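Alr4995 protein (Nostoc sp., PDB 6LRF) is a bifunctional enzyme, combining an arginine dihydrolase of the guanidino-group-modifying superfamily with a probable ornithine cyclodeaminase activity in its Rossmann-containing C-terminal part. Local coordinates at residues K204-A209 and Q238-V243; G179-Y184 and M198-E203. All blocks are in the same frame, centred on the assembly; numbering follows the deposited sequence.

Interaction 1. Residues K204-A209 and Q238-V243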
loop_
_atom_site.group_PDB
_atom_site.type_symbol
_atom_site.label_atom_id
_atom_site.label_comp_id
_atom_site.label_asym_id
_atom_site.label_seq_id
_atom_site.Cartn_x
_atom_site.Cartn_y
_atom_site.Cartn_z
ATOM N N LYS B 204 17.334 -42.486 -13.199
ATOM C CA LYS B 204 18.666 -42.549 -12.584
ATOM C C LYS B 204 18.945 -41.336 -11.683
ATOM O O LYS B 204 19.944 -41.306 -10.955
ATOM C CB LYS B 204 19.749 -42.655 -13.661
ATOM C CG LYS B 204 19.632 -43.876 -14.564
ATOM C CD LYS B 204 20.005 -45.137 -13.830
ATOM C CE LYS B 204 20.349 -46.242 -14.812
ATOM N NZ LYS B 204 20.603 -47.534 -14.107
ATOM N N ARG B 205 18.062 -40.340 -11.728
ATOM C CA ARG B 205 18.180 -39.180 -10.850
ATOM C C ARG B 205 17.521 -39.421 -9.497
ATOM O O ARG B 205 16.347 -39.776 -9.414
ATOM C CB ARG B 205 17.568 -37.937 -11.506
ATOM C CG ARG B 205 18.127 -37.634 -12.886
ATOM C CD ARG B 205 18.030 -36.158 -13.251
ATOM N NE ARG B 205 16.657 -35.662 -13.380
ATOM C CZ ARG B 205 15.974 -35.615 -14.524
ATOM N NH1 ARG B 205 16.517 -36.052 -15.652
ATOM N NH2 ARG B 205 14.739 -35.132 -14.541
ATOM N N ILE B 206 18.289 -39.221 -8.434
ATOM C CA ILE B 206 17.770 -39.279 -7.083
ATOM C C ILE B 206 17.886 -37.902 -6.450
ATOM O O ILE B 206 18.855 -37.612 -5.744
ATOM C CB ILE B 206 18.524 -40.314 -6.223
ATOM C CG1 ILE B 206 18.636 -41.644 -6.976
ATOM C CG2 ILE B 206 17.853 -40.468 -4.853
ATOM C CD1 ILE B 206 19.514 -42.681 -6.288
ATOM N N ALA B 207 16.905 -37.044 -6.728
ATOM C CA ALA B 207 16.893 -35.704 -6.151
ATOM C C ALA B 207 16.460 -35.782 -4.695
ATOM O O ALA B 207 15.486 -36.455 -4.375
ATOM C CB ALA B 207 15.981 -34.782 -6.941
ATOM N N ILE B 208 17.187 -35.111 -3.811
ATOM C CA ILE B 208 16.927 -35.247 -2.379
ATOM C C ILE B 208 16.349 -33.989 -1.753
ATOM O O ILE B 208 16.536 -32.886 -2.261
ATOM C CB ILE B 208 18.204 -35.621 -1.600
ATOM C CG1 ILE B 208 19.225 -34.482 -1.669
ATOM C CG2 ILE B 208 18.783 -36.913 -2.137
ATOM C CD1 ILE B 208 20.329 -34.592 -0.649
ATOM N N ALA B 209 15.647 -34.191 -0.638
ATOM C CA ALA B 209 15.044 -33.124 0.153
ATOM C C ALA B 209 16.105 -32.286 0.840
ATOM O O ALA B 209 17.212 -32.762 1.075
ATOM C CB ALA B 209 14.093 -33.711 1.184
ATOM N N GLN B 238 15.154 -45.645 1.491
ATOM C CA GLN B 238 14.254 -46.437 0.654
ATOM C C GLN B 238 14.533 -46.277 -0.835
ATOM O O GLN B 238 14.497 -47.260 -1.581
ATOM C CB GLN B 238 12.799 -46.069 0.943
ATOM C CG GLN B 238 11.974 -47.228 1.467
ATOM C CD GLN B 238 10.488 -46.999 1.289
ATOM O OE1 GLN B 238 9.891 -46.165 1.973
ATOM N NE2 GLN B 238 9.878 -47.747 0.373
ATOM N N SER B 239 14.791 -45.041 -1.267
ATOM C CA SER B 239 15.130 -44.774 -2.662
ATOM C C SER B 239 16.398 -45.529 -3.060
ATOM O O SER B 239 16.429 -46.205 -4.087
ATOM C CB SER B 239 15.310 -43.270 -2.914
ATOM O OG SER B 239 14.065 -42.592 -2.962
ATOM N N LEU B 240 17.434 -45.415 -2.232
ATOM C CA LEU B 240 18.738 -46.007 -2.527
ATOM C C LEU B 240 18.701 -47.539 -2.484
ATOM O O LEU B 240 19.225 -48.215 -3.381
ATOM C CB LEU B 240 19.787 -45.469 -1.550
ATOM C CG LEU B 240 20.076 -43.965 -1.643
ATOM C CD1 LEU B 240 20.863 -43.466 -0.427
ATOM C CD2 LEU B 240 20.822 -43.654 -2.932
ATOM N N THR B 241 18.083 -48.092 -1.444
ATOM C CA THR B 241 17.883 -49.538 -1.379
ATOM C C THR B 241 16.918 -49.979 -2.486
ATOM O O THR B 241 17.055 -51.067 -3.046
ATOM C CB THR B 241 17.352 -49.976 -0.004
ATOM O OG1 THR B 241 16.254 -49.135 0.370
ATOM C CG2 THR B 241 18.449 -49.852 1.049
ATOM N N GLY B 242 15.959 -49.108 -2.803
ATOM C CA GLY B 242 15.030 -49.339 -3.895
ATOM C C GLY B 242 15.690 -49.731 -5.204
ATOM O O GLY B 242 15.190 -50.611 -5.897
ATOM N N VAL B 243 16.808 -49.094 -5.549
ATOM C CA VAL B 243 17.527 -49.453 -6.776
ATOM C C VAL B 243 18.787 -50.272 -6.492
ATOM O O VAL B 243 19.669 -50.380 -7.343
ATOM C CB VAL B 243 17.920 -48.206 -7.620
ATOM C CG1 VAL B 243 16.672 -47.469 -8.103
ATOM C CG2 VAL B 243 18.856 -47.275 -6.840
#

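Interaction 2. Residues G179-Y184 and M198-E203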
loop_
_atom_site.group_PDB
_atom_site.type_symbol
_atom_site.label_atom_id
_atom_site.label_comp_id
_atom_site.label_asym_id
_atom_site.label_seq_id
_atom_site.Cartn_x
_atom_site.Cartn_y
_atom_site.Cartn_z
ATOM N N GLY B 179 25.181 -45.625 -13.152
ATOM C CA GLY B 179 24.590 -44.431 -13.741
ATOM C C GLY B 179 23.778 -43.513 -12.836
ATOM O O GLY B 179 23.252 -42.500 -13.295
ATOM N N TYR B 180 23.674 -43.845 -11.554
ATOM C CA TYR B 180 22.816 -43.069 -10.665
ATOM C C TYR B 180 23.451 -41.752 -10.221
ATOM O O TYR B 180 24.669 -41.617 -10.174
ATOM C CB TYR B 180 22.422 -43.907 -9.455
ATOM C CG TYR B 180 21.401 -44.961 -9.820
ATOM C CD1 TYR B 180 21.790 -46.258 -10.131
ATOM C CD2 TYR B 180 20.049 -44.639 -9.900
ATOM C CE1 TYR B 180 20.857 -47.218 -10.479
ATOM C CE2 TYR B 180 19.109 -45.587 -10.256
ATOM C CZ TYR B 180 19.518 -46.875 -10.542
ATOM O OH TYR B 180 18.577 -47.816 -10.891
ATOM N N LEU B 181 22.605 -40.776 -9.915
ATOM C CA LEU B 181 23.077 -39.481 -9.459
ATOM C C LEU B 181 22.297 -39.038 -8.247
ATOM O O LEU B 181 21.088 -38.841 -8.318
ATOM C CB LEU B 181 22.958 -38.420 -10.555
ATOM C CG LEU B 181 23.247 -37.018 -10.003
ATOM C CD1 LEU B 181 24.715 -36.880 -9.585
ATOM C CD2 LEU B 181 22.876 -35.927 -10.996
ATOM N N LEU B 182 23.005 -38.874 -7.139
ATOM C CA LEU B 182 22.430 -38.364 -5.910
ATOM C C LEU B 182 22.772 -36.887 -5.803
ATOM O O LEU B 182 23.949 -36.529 -5.712
ATOM C CB LEU B 182 22.978 -39.140 -4.713
ATOM C CG LEU B 182 22.514 -38.731 -3.317
ATOM C CD1 LEU B 182 21.137 -39.300 -3.060
ATOM C CD2 LEU B 182 23.514 -39.202 -2.260
ATOM N N TYR B 183 21.764 -36.021 -5.849
ATOM C CA TYR B 183 22.041 -34.594 -5.881
ATOM C C TYR B 183 20.890 -33.776 -5.326
ATOM O O TYR B 183 19.765 -34.259 -5.200
ATOM C CB TYR B 183 22.386 -34.142 -7.314
ATOM C CG TYR B 183 21.216 -33.928 -8.253
ATOM C CD1 TYR B 183 20.982 -32.683 -8.838
ATOM C CD2 TYR B 183 20.352 -34.965 -8.566
ATOM C CE1 TYR B 183 19.912 -32.480 -9.713
ATOM C CE2 TYR B 183 19.288 -34.778 -9.437
ATOM C CZ TYR B 183 19.068 -33.537 -10.003
ATOM O OH TYR B 183 18.004 -33.370 -10.860
ATOM N N TYR B 184 21.199 -32.533 -4.985
ATOM C CA TYR B 184 20.227 -31.600 -4.441
ATOM C C TYR B 184 20.017 -30.416 -5.388
ATOM O O TYR B 184 20.788 -29.454 -5.351
ATOM C CB TYR B 184 20.689 -31.107 -3.075
ATOM C CG TYR B 184 19.818 -30.018 -2.501
ATOM C CD1 TYR B 184 18.471 -30.248 -2.247
ATOM C CD2 TYR B 184 20.340 -28.768 -2.204
ATOM C CE1 TYR B 184 17.665 -29.256 -1.715
ATOM C CE2 TYR B 184 19.544 -27.771 -1.672
ATOM C CZ TYR B 184 18.208 -28.023 -1.430
ATOM O OH TYR B 184 17.405 -27.039 -0.903
HETATM N N MSE B 198 19.668 -33.106 -18.932
HETATM C CA MSE B 198 19.983 -33.616 -20.279
HETATM C C MSE B 198 20.940 -34.820 -20.263
HETATM O O MSE B 198 20.896 -35.668 -21.157
HETATM C CB MSE B 198 20.581 -32.516 -21.157
HETATM C CG MSE B 198 19.555 -31.543 -21.731
HETATM SE SE MSE B 198 20.364 -30.187 -22.888
HETATM C CE MSE B 198 21.507 -29.296 -21.595
ATOM N N ARG B 199 21.801 -34.903 -19.253
ATOM C CA ARG B 199 22.852 -35.925 -19.225
ATOM C C ARG B 199 22.463 -37.150 -18.396
ATOM O O ARG B 199 23.032 -38.235 -18.555
ATOM C CB ARG B 199 24.145 -35.329 -18.672
ATOM C CG ARG B 199 24.756 -34.257 -19.562
ATOM C CD ARG B 199 25.473 -34.894 -20.711
ATOM N NE ARG B 199 26.159 -33.926 -21.559
ATOM C CZ ARG B 199 27.354 -34.147 -22.096
ATOM N NH1 ARG B 199 27.989 -35.292 -21.845
ATOM N NH2 ARG B 199 27.919 -33.230 -22.869
ATOM N N VAL B 200 21.508 -36.964 -17.492
ATOM C CA VAL B 200 21.063 -38.052 -16.632
ATOM C C VAL B 200 19.556 -38.238 -16.770
ATOM O O VAL B 200 18.797 -37.294 -16.537
ATOM C CB VAL B 200 21.411 -37.783 -15.152
ATOM C CG1 VAL B 200 21.036 -38.972 -14.289
ATOM C CG2 VAL B 200 22.888 -37.463 -15.008
ATOM N N ALA B 201 19.146 -39.447 -17.159
ATOM C CA ALA B 201 17.731 -39.816 -17.305
ATOM C C ALA B 201 17.011 -39.806 -15.956
ATOM O O ALA B 201 17.623 -40.119 -14.935
ATOM C CB ALA B 201 17.608 -41.208 -17.972
ATOM N N PRO B 202 15.705 -39.462 -15.949
ATOM C CA PRO B 202 14.914 -39.259 -14.722
ATOM C C PRO B 202 14.903 -40.441 -13.741
ATOM O O PRO B 202 14.839 -40.212 -12.532
ATOM C CB PRO B 202 13.500 -39.010 -15.258
ATOM C CG PRO B 202 13.705 -38.471 -16.621
ATOM C CD PRO B 202 14.905 -39.196 -17.159
ATOM N N GLU B 203 14.955 -41.674 -14.244
ATOM C CA GLU B 203 14.933 -42.852 -13.369
ATOM C C GLU B 203 16.256 -43.025 -12.626
ATOM O O GLU B 203 16.296 -43.654 -11.563
ATOM C CB GLU B 203 14.631 -44.134 -14.159
ATOM C CG GLU B 203 13.867 -43.926 -15.456
ATOM C CD GLU B 203 14.777 -43.546 -16.616
ATOM O OE1 GLU B 203 14.475 -42.532 -17.287
ATOM O OE2 GLU B 203 15.787 -44.259 -16.849
#

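Interaction 1. Residues K204-A209 and Q238-V243
I206, in the middle of the short strand 205-207, meets L240 of helix 234-242 methyl to methyl: CD1 of I206 lies 3.7 Å from CD2 of L240, and the two side chains cross at about a right angle. The isoleucine stretches out from its strand, with CG1 beside the backbone N (chi1 -48°) and CD1 continuing the extended chain (chi2 173°), which carries the terminal methyl over to the helix. L240 is buried and offers one branch of its fork. This is the close-packed half of the contact.

Toward S239 the packing slackens. The other arm of I206, CG2, stands anti to the backbone N and comes only within 4.3 Å of CB of the exposed S239. The CB of V243, just past the helix end, is directed at the strand, but its CG2 stays 4.7 Å from I206 CD1; the side chain rests instead on Y180. The backbones stay well apart, 7.5 Å between the CA atoms of I206 and S239, and no hydrogen bond links the two segments.

Strand 205-207 is itself held in its sheet: K204 and I206 share backbone hydrogen bonds with L181, and I208 pairs with Y183. I206 joins helix 234-242 to this strand, an outermost one of three within the chain, in the part related to the dimethylarginine dimethylhydrolases. With one apolar pair at its centre and 125 Å² buried in all, the contact relies on side-chain shape and the hydrophobic effect, and polar groups add no directional bond across it.

Interaction 2. Residues G179-Y184 and M198-E203
V200 turns its side chain toward L181, and its CG1 methyl touches CB of the leucine at 4.2 Å. The same methyl lies 4.3 Å from the carbonyl O of G179, so this one branch of the valine reaches both the start of strand 181-183 and the residues just before it. CG1 stands anti to the backbone N (chi1 -176°), which extends this methyl toward the strand. A second touch comes from Y180, whose CB leads away from the opposing segment while its ring swings back: CE2 approaches the carbonyl O of E203 obliquely, at 3.7 Å. No hydrogen bond crosses between the segments.

Behind this first shell, the buried L181 packs among several neighbours. Its CD2 lies 3.6 Å above one face of the Y183 ring, offset toward the rim, and both L181 and Y183 touch I196 of helix 190-199 and F173 of strand 173-175. On the opposing segment, the carbonyl of V200 accepts a hydrogen bond from R205 NH1, which ties the link after the helix to the strand that follows. Just before V200, R199 forms a salt bridge with E155 and a cation-pi contact with W131.

The two segments belong to one beta-alpha-beta unit, in which strand 181-183 leads through helix 190-199 to the adjacent parallel strand 205-207. V200 sits where the helix gives way to the return link, and its packing on L181 closes that link over the sheet, an arrangement characteristic of a beta-alpha-beta crossover.

Interactions 1 and 2 lie 10 Å apart between centres and share one small sheet: strand 205-207 supplies a partner to interaction 1, its parallel neighbour 181-183 to interaction 2. Interaction 2 centres on two buried residues, L181 and V200, with the exposed E203 at its margin; in interaction 1 L240 is buried, I206 partly exposed and S239 exposed. Interaction 2 is internal to a beta-alpha-beta unit, whereas interaction 1 brings a later helix against that unit's second strand. Interaction 1 is more purely aliphatic; interaction 2 also brings methyl and ring atoms against backbone carbonyls. Polar bonds run between the two contacts instead, through backbone pairing of the strands and the R205 side chain.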